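Local coordinates for protein bacterial leucyl aminopeptidase (PDB 6ESL) that probably removes amino-terminal residues, leucine among them, from peptides as a secreted two-zinc aminopeptidase of Legionella pneumophila that contributes to nutrient acquisition inside amoebas, at residues E22-K33 and V67-S76; L41-I49 and Q88-Q96. All coordinates share one frame; numbering follows the deposited sequence.

Contact 1 of 2, residues E22-K33 and V67-S76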
ATOM      1  N   GLU B  22      25.035  21.089  14.552  1.00 44.39           N
ATOM      2  CA  GLU B  22      23.913  20.682  13.730  1.00 41.01           C
ATOM      3  C   GLU B  22      22.761  20.195  14.583  1.00 39.13           C
ATOM      4  O   GLU B  22      22.937  19.764  15.711  1.00 40.89           O
ATOM      5  CB  GLU B  22      24.330  19.600  12.705  1.00 39.48           C
ATOM      6  CG  GLU B  22      25.562  19.951  11.876  1.00 39.55           C
ATOM      7  CD  GLU B  22      25.848  19.013  10.703  1.00 37.73           C
ATOM      8  OE1 GLU B  22      26.846  18.310  10.810  1.00 38.19           O
ATOM      9  OE2 GLU B  22      25.152  19.100   9.700  1.00 35.92           O
ATOM     10  N   GLN B  23      21.585  20.386  14.093  1.00 37.69           N
ATOM     11  CA  GLN B  23      20.399  19.914  14.707  1.00 37.35           C
ATOM     12  C   GLN B  23      19.826  18.734  13.916  1.00 36.61           C
ATOM     13  O   GLN B  23      19.547  18.798  12.669  1.00 36.25           O
ATOM     14  CB  GLN B  23      19.364  21.002  14.852  1.00 37.51           C
ATOM     15  CG  GLN B  23      19.961  22.212  15.677  1.00 39.52           C
ATOM     16  CD  GLN B  23      20.925  23.109  14.864  1.00 39.42           C
ATOM     17  OE1 GLN B  23      20.559  23.455  13.724  1.00 39.93           O
ATOM     18  NE2 GLN B  23      22.069  23.340  15.337  1.00 38.60           N
ATOM     19  N   LEU B  24      19.557  17.689  14.709  1.00 36.20           N
ATOM     20  CA  LEU B  24      19.008  16.390  14.187  1.00 35.20           C
ATOM     21  C   LEU B  24      17.705  16.060  14.833  1.00 34.17           C
ATOM     22  O   LEU B  24      17.599  16.205  16.082  1.00 35.20           O
ATOM     23  CB  LEU B  24      20.007  15.318  14.487  1.00 35.63           C
ATOM     24  CG  LEU B  24      21.430  15.570  14.050  1.00 36.38           C
ATOM     25  CD1 LEU B  24      22.305  14.406  14.406  1.00 36.89           C
ATOM     26  CD2 LEU B  24      21.446  15.860  12.543  1.00 35.96           C
ATOM     27  N   GLN B  25      16.744  15.629  14.025  1.00 33.13           N
ATOM     28  CA  GLN B  25      15.497  15.061  14.489  1.00 33.48           C
ATOM     29  C   GLN B  25      15.698  13.546  14.594  1.00 33.86           C
ATOM     30  O   GLN B  25      16.043  12.925  13.583  1.00 31.83           O
ATOM     31  CB  GLN B  25      14.300  15.380  13.667  1.00 33.09           C
ATOM     32  CG  GLN B  25      12.991  14.948  14.289  1.00 34.46           C
ATOM     33  CD  GLN B  25      11.741  15.549  13.600  1.00 34.78           C
ATOM     34  OE1 GLN B  25      10.691  14.902  13.501  1.00 37.97           O
ATOM     35  NE2 GLN B  25      11.888  16.757  13.063  1.00 34.87           N
ATOM     36  N   VAL B  26      15.563  13.033  15.836  1.00 33.85           N
ATOM     37  CA  VAL B  26      15.903  11.675  16.179  1.00 35.44           C
ATOM     38  C   VAL B  26      14.672  10.951  16.785  1.00 35.05           C
ATOM     39  O   VAL B  26      14.032  11.480  17.741  1.00 36.25           O
ATOM     40  CB  VAL B  26      17.078  11.711  17.124  1.00 39.00           C
ATOM     41  CG1 VAL B  26      17.640  10.332  17.398  1.00 42.17           C
ATOM     42  CG2 VAL B  26      18.238  12.514  16.543  1.00 40.79           C
ATOM     43  N   PRO B  27      14.367   9.751  16.304  1.00 34.91           N
ATOM     44  CA  PRO B  27      13.343   8.926  17.013  1.00 35.78           C
ATOM     45  C   PRO B  27      13.702   8.639  18.449  1.00 36.94           C
ATOM     46  O   PRO B  27      14.895   8.458  18.813  1.00 36.03           O
ATOM     47  CB  PRO B  27      13.347   7.583  16.213  1.00 34.99           C
ATOM     48  CG  PRO B  27      14.092   7.899  14.952  1.00 33.87           C
ATOM     49  CD  PRO B  27      15.025   9.009  15.211  1.00 33.98           C
ATOM     50  N   GLN B  28      12.679   8.606  19.312  1.00 40.15           N
ATOM     51  CA  GLN B  28      12.937   8.277  20.776  1.00 43.20           C
ATOM     52  C   GLN B  28      13.807   7.032  21.011  1.00 41.77           C
ATOM     53  O   GLN B  28      14.718   7.062  21.856  1.00 42.36           O
ATOM     54  CB  GLN B  28      11.629   8.164  21.606  1.00 46.16           C
ATOM     55  CG  GLN B  28      10.923   9.496  21.802  1.00 49.12           C
ATOM     56  CD  GLN B  28      11.559  10.456  22.828  1.00 52.68           C
ATOM     57  OE1 GLN B  28      12.621  10.173  23.422  1.00 55.27           O
ATOM     58  NE2 GLN B  28      10.907  11.598  23.014  1.00 53.18           N
ATOM     59  N   CYS B  29      13.567   6.009  20.204  1.00 40.53           N
ATOM     60  CA  CYS B  29      14.261   4.737  20.390  1.00 42.30           C
ATOM     61  C   CYS B  29      15.744   4.913  20.209  1.00 41.93           C
ATOM     62  O   CYS B  29      16.501   4.398  20.951  1.00 42.98           O
ATOM     63  CB  CYS B  29      13.746   3.682  19.429  1.00 41.22           C
ATOM     64  SG  CYS B  29      13.847   4.041  17.629  1.00 43.11           S
ATOM     65  N   LEU B  30      16.148   5.700  19.195  1.00 39.85           N
ATOM     66  CA  LEU B  30      17.579   6.029  19.007  1.00 39.69           C
ATOM     67  C   LEU B  30      18.093   7.046  20.000  1.00 39.24           C
ATOM     68  O   LEU B  30      19.231   6.929  20.538  1.00 40.57           O
ATOM     69  CB  LEU B  30      17.749   6.527  17.562  1.00 39.61           C
ATOM     70  CG  LEU B  30      19.189   6.917  17.135  1.00 40.22           C
ATOM     71  CD1 LEU B  30      20.258   5.836  17.391  1.00 41.32           C
ATOM     72  CD2 LEU B  30      19.117   7.225  15.693  1.00 38.80           C
ATOM     73  N   ALA B  31      17.289   8.076  20.261  1.00 39.63           N
ATOM     74  CA  ALA B  31      17.674   9.132  21.226  1.00 41.88           C
ATOM     75  C   ALA B  31      18.060   8.548  22.568  1.00 44.34           C
ATOM     76  O   ALA B  31      19.018   9.007  23.191  1.00 45.61           O
ATOM     77  CB  ALA B  31      16.551  10.157  21.403  1.00 42.19           C
ATOM     78  N   ALA B  32      17.340   7.495  23.005  1.00 45.23           N
ATOM     79  CA  ALA B  32      17.659   6.858  24.270  1.00 47.53           C
ATOM     80  C   ALA B  32      19.101   6.306  24.357  1.00 48.35           C
ATOM     81  O   ALA B  32      19.619   6.230  25.433  1.00 49.36           O
ATOM     82  CB  ALA B  32      16.639   5.772  24.601  1.00 47.59           C
ATOM     83  N   LYS B  33      19.730   5.953  23.240  1.00 46.59           N
ATOM     84  CA  LYS B  33      21.041   5.337  23.247  1.00 48.77           C
ATOM     85  C   LYS B  33      22.181   6.309  22.976  1.00 48.85           C
ATOM     86  O   LYS B  33      23.328   5.921  23.044  1.00 48.66           O
ATOM     87  CB  LYS B  33      21.102   4.182  22.232  1.00 49.76           C
ATOM     88  CG  LYS B  33      19.982   3.107  22.337  1.00 51.52           C
ATOM     89  CD  LYS B  33      20.052   2.151  23.545  1.00 56.06           C
ATOM     90  CE  LYS B  33      21.254   1.167  23.531  1.00 59.48           C
ATOM     91  NZ  LYS B  33      21.654   0.570  24.875  1.00 63.47           N
ATOM     92  N   VAL B  67      21.679   0.172  16.361  1.00 43.00           N
ATOM     93  CA  VAL B  67      20.453   0.146  17.133  1.00 41.75           C
ATOM     94  C   VAL B  67      19.279  -0.325  16.287  1.00 39.97           C
ATOM     95  O   VAL B  67      18.366  -0.955  16.819  1.00 39.87           O
ATOM     96  CB  VAL B  67      20.184   1.503  17.821  1.00 40.56           C
ATOM     97  CG1 VAL B  67      18.715   1.575  18.340  1.00 40.19           C
ATOM     98  CG2 VAL B  67      21.239   1.772  18.881  1.00 41.46           C
ATOM     99  N   SER B  68      19.319  -0.096  14.971  1.00 38.12           N
ATOM    100  CA  SER B  68      18.391  -0.684  14.068  1.00 37.51           C
ATOM    101  C   SER B  68      16.930  -0.335  14.350  1.00 38.81           C
ATOM    102  O   SER B  68      16.038  -1.178  14.116  1.00 37.78           O
ATOM    103  CB  SER B  68      18.618  -2.230  14.093  1.00 39.79           C
ATOM    104  OG  SER B  68      17.965  -2.828  13.022  1.00 41.08           O
ATOM    105  N   CYS B  69      16.632   0.894  14.811  1.00 36.79           N
ATOM    106  CA  CYS B  69      15.270   1.345  14.940  1.00 36.95           C
ATOM    107  C   CYS B  69      14.938   2.616  14.108  1.00 35.94           C
ATOM    108  O   CYS B  69      13.833   3.162  14.196  1.00 34.96           O
ATOM    109  CB  CYS B  69      15.033   1.567  16.434  1.00 39.35           C
ATOM    110  SG  CYS B  69      15.659   3.130  17.083  1.00 39.74           S
ATOM    111  N   GLY B  70      15.869   3.007  13.231  1.00 33.76           N
ATOM    112  CA  GLY B  70      15.706   4.200  12.368  1.00 33.50           C
ATOM    113  C   GLY B  70      16.952   5.101  12.409  1.00 32.89           C
ATOM    114  O   GLY B  70      17.813   4.961  13.278  1.00 33.01           O
ATOM    115  N   HIS B  71      17.004   6.017  11.485  1.00 32.91           N
ATOM    116  CA  HIS B  71      18.085   6.979  11.381  1.00 35.44           C
ATOM    117  C   HIS B  71      17.557   8.319  11.841  1.00 35.65           C
ATOM    118  O   HIS B  71      16.697   8.396  12.722  1.00 32.39           O
ATOM    119  CB  HIS B  71      18.673   6.943   9.955  1.00 36.27           C
ATOM    120  CG  HIS B  71      19.449   5.694   9.717  1.00 39.27           C
ATOM    121  ND1 HIS B  71      20.824   5.658   9.889  1.00 41.27           N
ATOM    122  CD2 HIS B  71      19.034   4.397   9.525  1.00 38.16           C
ATOM    123  CE1 HIS B  71      21.224   4.399   9.783  1.00 42.14           C
ATOM    124  NE2 HIS B  71      20.163   3.615   9.588  1.00 41.37           N
ATOM    125  N   PHE B  72      18.118   9.374  11.271  1.00 37.54           N
ATOM    126  CA  PHE B  72      17.828  10.760  11.747  1.00 35.73           C
ATOM    127  C   PHE B  72      17.677  11.658  10.522  1.00 35.70           C
ATOM    128  O   PHE B  72      18.107  11.316   9.418  1.00 31.31           O
ATOM    129  CB  PHE B  72      18.835  11.202  12.734  1.00 36.08           C
ATOM    130  CG  PHE B  72      20.243  11.225  12.203  1.00 37.10           C
ATOM    131  CD1 PHE B  72      20.683  12.266  11.363  1.00 37.32           C
ATOM    132  CD2 PHE B  72      21.172  10.279  12.591  1.00 38.36           C
ATOM    133  CE1 PHE B  72      21.956  12.307  10.872  1.00 36.18           C
ATOM    134  CE2 PHE B  72      22.494  10.338  12.115  1.00 38.61           C
ATOM    135  CZ  PHE B  72      22.847  11.329  11.217  1.00 38.02           C
ATOM    136  N   VAL B  73      17.009  12.805  10.756  1.00 35.11           N
ATOM    137  CA  VAL B  73      16.879  13.829   9.707  1.00 34.78           C
ATOM    138  C   VAL B  73      17.611  15.057  10.184  1.00 34.43           C
ATOM    139  O   VAL B  73      17.446  15.474  11.329  1.00 36.15           O
ATOM    140  CB  VAL B  73      15.408  14.077   9.366  1.00 35.94           C
ATOM    141  CG1 VAL B  73      15.289  15.276   8.381  1.00 37.13           C
ATOM    142  CG2 VAL B  73      14.796  12.837   8.745  1.00 36.17           C
ATOM    143  N   ASN B  74      18.503  15.585   9.364  1.00 32.99           N
ATOM    144  CA  ASN B  74      19.215  16.841   9.640  1.00 33.52           C
ATOM    145  C   ASN B  74      18.265  17.992   9.429  1.00 34.26           C
ATOM    146  O   ASN B  74      17.767  18.209   8.333  1.00 33.20           O
ATOM    147  CB  ASN B  74      20.450  16.962   8.755  1.00 33.23           C
ATOM    148  CG  ASN B  74      21.440  17.935   9.263  1.00 33.49           C
ATOM    149  OD1 ASN B  74      21.017  19.024   9.634  1.00 35.08           O
ATOM    150  ND2 ASN B  74      22.709  17.589   9.372  1.00 32.41           N
ATOM    151  N   VAL B  75      17.914  18.685  10.517  1.00 37.70           N
ATOM    152  CA  VAL B  75      16.920  19.814  10.423  1.00 37.92           C
ATOM    153  C   VAL B  75      17.628  21.188  10.555  1.00 41.07           C
ATOM    154  O   VAL B  75      16.975  22.196  10.752  1.00 45.71           O
ATOM    155  CB  VAL B  75      15.743  19.648  11.426  1.00 36.66           C
ATOM    156  CG1 VAL B  75      14.951  18.420  11.081  1.00 34.92           C
ATOM    157  CG2 VAL B  75      16.237  19.686  12.901  1.00 36.72           C
ATOM    158  N   SER B  76      18.935  21.235  10.506  1.00 42.61           N
ATOM    159  CA  SER B  76      19.647  22.469  10.674  1.00 46.14           C
ATOM    160  C   SER B  76      19.172  23.550   9.692  1.00 50.31           C
ATOM    161  O   SER B  76      18.991  24.734  10.093  1.00 53.03           O
ATOM    162  CB  SER B  76      21.113  22.286  10.455  1.00 46.88           C
ATOM    163  OG  SER B  76      21.705  21.252  11.205  1.00 47.26           O
TER
HETATM  164  O   HOH W   1      20.745  25.530  12.170  1.00 42.30           O
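The Phe-72 ring carries Leu-24 on one face. Leu-24 CD1 stands 4.2 Å from the ring centroid, only 15° off the normal, in a CH-pi contact offset toward the rim. The other methyl, CD2, passes Phe-72 CD1 and reaches the backbone of Asn-74. A trans chi1 (-161°) carries the Asn-74 amide to the Glu-22 carboxylate, their planes 46° apart. Asn-74 ND2 donates to Glu-22 OE2 (2.9 Å), approaching from above the carboxylate plane. Both atoms have further partners in the second subunit: Tyr-186 for OE2 and the Arg-258 carbonyl for ND2.

Asn-74 OD1 turns to Ser-76 instead. It accepts from Ser-76 OG at 2.8 Å and, as an Asx turn, from Ser-76 N. Ser-76 OG in turn accepts from Gln-23 N (3.0 Å), so the turn is tied to the strand. Between the backbones, Gln-25 N donates to Val-73 O (2.8 Å) and Val-73 N to Gln-25 O (3.0 Å). Val-75 N adds a third bond to Gln-23 O. At the other end, Pro-27 CD lies 3.1 Å from His-71 O, a buried carbonyl without a polar partner.

The Cys-29 to Cys-69 disulfide (SG to SG 2.1 Å) ties helix 28-31 to the loop after helix 57-67. The whole is an antiparallel edge-strand pairing in a small four-stranded sheet, clasped by a disulfide beyond its end.

Contact 2 of 2, residues L41-I49 and Q88-Q96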
ATOM      1  N   LEU B  41      16.556  20.192  22.241  1.00 54.62           N
ATOM      2  CA  LEU B  41      15.959  21.469  21.871  1.00 54.39           C
ATOM      3  C   LEU B  41      14.448  21.397  21.949  1.00 54.33           C
ATOM      4  O   LEU B  41      13.777  22.431  22.124  1.00 54.70           O
ATOM      5  CB  LEU B  41      16.377  21.899  20.442  1.00 52.79           C
ATOM      6  CG  LEU B  41      17.885  22.163  20.281  1.00 52.17           C
ATOM      7  CD1 LEU B  41      18.134  22.477  18.831  1.00 50.72           C
ATOM      8  CD2 LEU B  41      18.455  23.239  21.164  1.00 54.55           C
ATOM      9  N   ALA B  42      13.900  20.220  21.726  1.00 50.25           N
ATOM     10  CA  ALA B  42      12.487  20.005  21.750  1.00 52.18           C
ATOM     11  C   ALA B  42      12.250  18.503  21.758  1.00 50.92           C
ATOM     12  O   ALA B  42      13.112  17.753  21.338  1.00 50.79           O
ATOM     13  CB  ALA B  42      11.841  20.605  20.482  1.00 52.98           C
ATOM     14  N   GLU B  43      11.101  18.094  22.246  1.00 52.85           N
ATOM     15  CA  GLU B  43      10.706  16.719  22.203  1.00 53.11           C
ATOM     16  C   GLU B  43       9.250  16.487  22.349  1.00 54.14           C
ATOM     17  O   GLU B  43       8.526  17.267  22.914  1.00 59.09           O
ATOM     18  CB  GLU B  43      11.503  15.833  23.133  1.00 56.25           C
ATOM     19  CG  GLU B  43      11.285  15.985  24.603  1.00 59.79           C
ATOM     20  CD  GLU B  43      12.010  14.910  25.370  1.00 61.14           C
ATOM     21  OE1 GLU B  43      11.560  13.741  25.346  1.00 63.90           O
ATOM     22  OE2 GLU B  43      13.021  15.234  25.980  1.00 60.24           O
ATOM     23  N   ASN B  44       8.833  15.376  21.811  1.00 53.27           N
ATOM     24  CA  ASN B  44       7.475  14.938  21.890  1.00 53.66           C
ATOM     25  C   ASN B  44       7.449  13.456  22.111  1.00 52.93           C
ATOM     26  O   ASN B  44       8.446  12.851  22.394  1.00 51.06           O
ATOM     27  CB  ASN B  44       6.596  15.451  20.745  1.00 53.19           C
ATOM     28  CG  ASN B  44       6.948  14.872  19.403  1.00 53.62           C
ATOM     29  OD1 ASN B  44       7.677  13.925  19.304  1.00 54.20           O
ATOM     30  ND2 ASN B  44       6.397  15.444  18.369  1.00 50.30           N
ATOM     31  N   LYS B  45       6.291  12.857  22.002  1.00 55.91           N
ATOM     32  CA  LYS B  45       6.171  11.446  22.255  1.00 60.53           C
ATOM     33  C   LYS B  45       7.054  10.579  21.364  1.00 56.70           C
ATOM     34  O   LYS B  45       7.587   9.608  21.812  1.00 55.60           O
ATOM     35  CB  LYS B  45       4.713  11.050  22.089  1.00 64.40           C
ATOM     36  CG  LYS B  45       3.766  11.616  23.110  1.00 70.50           C
ATOM     37  CD  LYS B  45       2.332  11.197  22.864  1.00 78.43           C
ATOM     38  CE  LYS B  45       1.365  11.747  23.910  1.00 83.44           C
ATOM     39  NZ  LYS B  45      -0.060  11.388  23.705  1.00 84.65           N
ATOM     40  N   GLU B  46       7.186  10.924  20.101  1.00 55.23           N
ATOM     41  CA  GLU B  46       7.991  10.140  19.191  1.00 53.92           C
ATOM     42  C   GLU B  46       9.420  10.568  18.841  1.00 48.06           C
ATOM     43  O   GLU B  46      10.201   9.769  18.407  1.00 44.00           O
ATOM     44  CB  GLU B  46       7.221  10.067  17.892  1.00 57.96           C
ATOM     45  CG  GLU B  46       5.918   9.319  17.993  1.00 67.77           C
ATOM     46  CD  GLU B  46       6.088   7.887  18.479  1.00 76.60           C
ATOM     47  OE1 GLU B  46       7.044   7.220  18.069  1.00 81.96           O
ATOM     48  OE2 GLU B  46       5.264   7.428  19.277  1.00 82.70           O
ATOM     49  N   PHE B  47       9.760  11.800  19.125  1.00 44.68           N
ATOM     50  CA  PHE B  47      11.010  12.426  18.627  1.00 43.56           C
ATOM     51  C   PHE B  47      11.611  13.375  19.601  1.00 43.81           C
ATOM     52  O   PHE B  47      10.893  14.046  20.406  1.00 44.07           O
ATOM     53  CB  PHE B  47      10.839  13.268  17.318  1.00 43.80           C
ATOM     54  CG  PHE B  47      10.334  12.524  16.142  1.00 42.31           C
ATOM     55  CD1 PHE B  47      11.180  11.732  15.394  1.00 41.38           C
ATOM     56  CD2 PHE B  47       9.011  12.642  15.753  1.00 43.30           C
ATOM     57  CE1 PHE B  47      10.710  11.026  14.316  1.00 39.83           C
ATOM     58  CE2 PHE B  47       8.508  11.956  14.657  1.00 42.04           C
ATOM     59  CZ  PHE B  47       9.375  11.120  13.927  1.00 42.03           C
ATOM     60  N   LYS B  48      12.933  13.459  19.532  1.00 41.78           N
ATOM     61  CA  LYS B  48      13.663  14.591  20.060  1.00 40.74           C
ATOM     62  C   LYS B  48      14.299  15.339  18.862  1.00 40.04           C
ATOM     63  O   LYS B  48      14.692  14.719  17.902  1.00 38.45           O
ATOM     64  CB  LYS B  48      14.799  14.178  20.979  1.00 41.35           C
ATOM     65  CG  LYS B  48      14.277  13.474  22.233  1.00 42.69           C
ATOM     66  CD  LYS B  48      15.304  13.329  23.298  1.00 43.82           C
ATOM     67  CE  LYS B  48      14.673  12.492  24.414  1.00 44.73           C
ATOM     68  NZ  LYS B  48      15.724  12.240  25.362  1.00 46.11           N
ATOM     69  N   ILE B  49      14.455  16.648  18.977  1.00 41.76           N
ATOM     70  CA  ILE B  49      15.419  17.396  18.194  1.00 41.17           C
ATOM     71  C   ILE B  49      16.550  17.756  19.080  1.00 41.71           C
ATOM     72  O   ILE B  49      16.417  18.469  20.124  1.00 44.28           O
ATOM     73  CB  ILE B  49      14.779  18.614  17.480  1.00 41.96           C
ATOM     74  CG1 ILE B  49      13.781  18.121  16.497  1.00 41.10           C
ATOM     75  CG2 ILE B  49      15.869  19.494  16.877  1.00 41.84           C
ATOM     76  CD1 ILE B  49      12.822  19.114  15.894  1.00 43.54           C
ATOM     77  N   GLN B  88      15.008  26.987  19.795  1.00 89.95           N
ATOM     78  CA  GLN B  88      14.096  26.105  20.547  1.00 90.60           C
ATOM     79  C   GLN B  88      12.648  26.274  20.132  1.00 90.93           C
ATOM     80  O   GLN B  88      11.873  25.297  20.150  1.00 92.85           O
ATOM     81  CB  GLN B  88      14.267  26.267  22.050  1.00 91.16           C
ATOM     82  CG  GLN B  88      15.645  25.825  22.485  1.00 92.35           C
ATOM     83  CD  GLN B  88      15.753  25.533  23.956  1.00 95.54           C
ATOM     84  OE1 GLN B  88      16.754  25.891  24.601  1.00 96.47           O
ATOM     85  NE2 GLN B  88      14.731  24.873  24.502  1.00 95.36           N
ATOM     86  N   GLN B  89      12.305  27.493  19.710  1.00 92.11           N
ATOM     87  CA  GLN B  89      10.939  27.821  19.273  1.00 89.21           C
ATOM     88  C   GLN B  89      10.701  27.168  17.938  1.00 79.43           C
ATOM     89  O   GLN B  89       9.692  26.485  17.786  1.00 74.70           O
ATOM     90  CB  GLN B  89      10.733  29.363  19.163  1.00 94.61           C
ATOM     91  CG  GLN B  89      10.780  30.126  20.510  1.00 97.52           C
ATOM     92  CD  GLN B  89      10.648  31.676  20.398  1.00100.04           C
ATOM     93  OE1 GLN B  89      10.971  32.251  19.364  1.00103.40           O
ATOM     94  NE2 GLN B  89      10.195  32.334  21.471  1.00 97.19           N
ATOM     95  N   SER B  90      11.607  27.397  16.976  1.00 75.16           N
ATOM     96  CA  SER B  90      11.557  26.727  15.637  1.00 72.72           C
ATOM     97  C   SER B  90      11.542  25.212  15.769  1.00 67.39           C
ATOM     98  O   SER B  90      10.705  24.535  15.144  1.00 65.22           O
ATOM     99  CB  SER B  90      12.760  27.073  14.761  1.00 73.32           C
ATOM    100  OG  SER B  90      13.944  26.611  15.309  1.00 74.15           O
ATOM    101  N   ALA B  91      12.448  24.709  16.621  1.00 65.09           N
ATOM    102  CA  ALA B  91      12.554  23.259  16.888  1.00 62.22           C
ATOM    103  C   ALA B  91      11.238  22.721  17.444  1.00 61.93           C
ATOM    104  O   ALA B  91      10.684  21.810  16.828  1.00 56.79           O
ATOM    105  CB  ALA B  91      13.756  22.930  17.763  1.00 60.20           C
ATOM    106  N   GLN B  92      10.683  23.320  18.523  1.00 65.89           N
ATOM    107  CA  GLN B  92       9.342  22.886  19.044  1.00 70.56           C
ATOM    108  C   GLN B  92       8.211  23.024  17.996  1.00 68.76           C
ATOM    109  O   GLN B  92       7.310  22.144  17.853  1.00 65.91           O
ATOM    110  CB  GLN B  92       8.981  23.637  20.376  1.00 80.14           C
ATOM    111  CG  GLN B  92       9.302  22.920  21.738  1.00 83.01           C
ATOM    112  CD  GLN B  92       8.412  21.635  21.957  1.00 82.25           C
ATOM    113  OE1 GLN B  92       7.190  21.657  21.750  1.00 80.94           O
ATOM    114  NE2 GLN B  92       9.031  20.532  22.368  1.00 74.85           N
ATOM    115  N   LYS B  93       8.266  24.112  17.235  1.00 71.71           N
ATOM    116  CA  LYS B  93       7.267  24.329  16.168  1.00 75.02           C
ATOM    117  C   LYS B  93       7.377  23.286  15.068  1.00 69.59           C
ATOM    118  O   LYS B  93       6.363  22.817  14.540  1.00 68.24           O
ATOM    119  CB  LYS B  93       7.379  25.747  15.571  1.00 81.23           C
ATOM    120  CG  LYS B  93       6.996  26.867  16.549  1.00 85.43           C
ATOM    121  CD  LYS B  93       7.123  28.291  15.985  1.00 90.11           C
ATOM    122  CE  LYS B  93       6.690  29.347  17.039  1.00 91.01           C
ATOM    123  NZ  LYS B  93       6.836  30.718  16.500  1.00 94.36           N
ATOM    124  N   LEU B  94       8.617  22.913  14.745  1.00 68.71           N
ATOM    125  CA  LEU B  94       8.867  21.863  13.767  1.00 66.26           C
ATOM    126  C   LEU B  94       8.241  20.561  14.179  1.00 62.08           C
ATOM    127  O   LEU B  94       7.628  19.911  13.368  1.00 57.15           O
ATOM    128  CB  LEU B  94      10.366  21.700  13.548  1.00 67.55           C
ATOM    129  CG  LEU B  94      10.764  20.962  12.287  1.00 68.11           C
ATOM    130  CD1 LEU B  94      10.124  21.526  11.011  1.00 68.46           C
ATOM    131  CD2 LEU B  94      12.280  21.086  12.257  1.00 67.33           C
ATOM    132  N   LEU B  95       8.311  20.227  15.467  1.00 63.71           N
ATOM    133  CA  LEU B  95       7.628  19.032  15.936  1.00 63.89           C
ATOM    134  C   LEU B  95       6.087  19.051  15.940  1.00 68.47           C
ATOM    135  O   LEU B  95       5.545  17.993  16.146  1.00 69.12           O
ATOM    136  CB  LEU B  95       8.189  18.588  17.306  1.00 64.54           C
ATOM    137  CG  LEU B  95       9.631  18.073  17.331  1.00 61.57           C
ATOM    138  CD1 LEU B  95       9.979  17.537  18.690  1.00 61.33           C
ATOM    139  CD2 LEU B  95       9.835  16.930  16.312  1.00 58.45           C
ATOM    140  N   GLN B  96       5.388  20.182  15.686  1.00 78.65           N
ATOM    141  CA  GLN B  96       3.886  20.230  15.701  1.00 82.48           C
ATOM    142  C   GLN B  96       3.209  20.604  14.367  1.00 81.41           C
ATOM    143  O   GLN B  96       3.236  19.852  13.402  1.00 78.13           O
ATOM    144  CB  GLN B  96       3.416  21.196  16.798  1.00 89.03           C
ATOM    145  CG  GLN B  96       3.424  22.663  16.375  1.00 93.63           C
ATOM    146  CD  GLN B  96       3.464  23.671  17.518  1.00 99.93           C
ATOM    147  OE1 GLN B  96       3.304  23.322  18.692  1.00101.70           O
ATOM    148  NE2 GLN B  96       3.675  24.949  17.165  1.00 99.33           N
TER
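Ala-91 packs on Leu-41, Ala-42 and Ile-49, and Leu-95 on Ala-42, Phe-47 and Ile-49. These apolar contacts hold the helix on the strands. Ala-91 CB sits 3.9 Å from Leu-41 CB and also touches Ala-42 CB and Ile-49 CG2. Leu-95 enters further along. Its CD1 lies over the backbone of Glu-43, 3.7 Å from the CA of that residue. Its CD2 meets Phe-47 CB at 3.9 Å. The Phe-47 ring also meets that of Tyr-331 of the second subunit. The Ile-49 and Leu-95 side chains run antiparallel alongside one another, with Ile-49 CD1 3.7 Å from Leu-95 CG. Leu-94 CD2 touches the same Ile-49 methyl more loosely. At the start of the helix, the Leu-41 side chain lies roughly perpendicular to the extended Gln-88 chain, its CD2 near Gln-88 CG.

The strand side is a beta-hairpin. Strands 41-43 and 47-49 pair antiparallel, and a classic beta bulge sets two residues, Leu-41 and Ala-42, against the single Ile-49. Helix 88-94 runs nearly parallel to strand 41-43, at 21° to it, with the axes 6.9 Å apart at closest approach. The helix runs along edge strand 39-43 and also reaches Ile-49 of its neighbour 47-53.

Polar contacts are few. Gln-92 bends at chi2, lays CG against Ala-42 CB, and carries NE2 to the backbone beyond. There NE2 makes a weak hydrogen bond of 3.3 Å to Glu-43 O. Asn-44 holds the hairpin turn in an Asx motif. A chi1 of 68° folds the Asn-44 amide back over its own backbone, and OD1 accepts from Phe-47 N at 3.0 Å, the donor almost in line with the C=O bond. The other amide atom, Asn-44 ND2, rests 3.8 Å from Leu-95 CB.

The two contacts lie about 12 Å apart, centre to centre, and share one four-stranded antiparallel sheet. Contact 1 joins strand 21-27 to edge strand 73-74. Contact 2 lies on strands 39-43 and 47-53, and strand 47-53 neighbours 21-27. Val-26 N probably bonds to Lys-48 O, and Gln-28 NE2 to Asn-44 O. Along the chain the segments alternate: 22-33, 41-49, 67-76, 88-96. Helices 57-67 and 88-94 pack on opposite faces of the sheet, giving a compact N-terminal unit. The zinc ligand His-209 belongs to the separate eight-stranded sheet. Residues of both contacts meet the second subunit, so the unit takes part in the dimer.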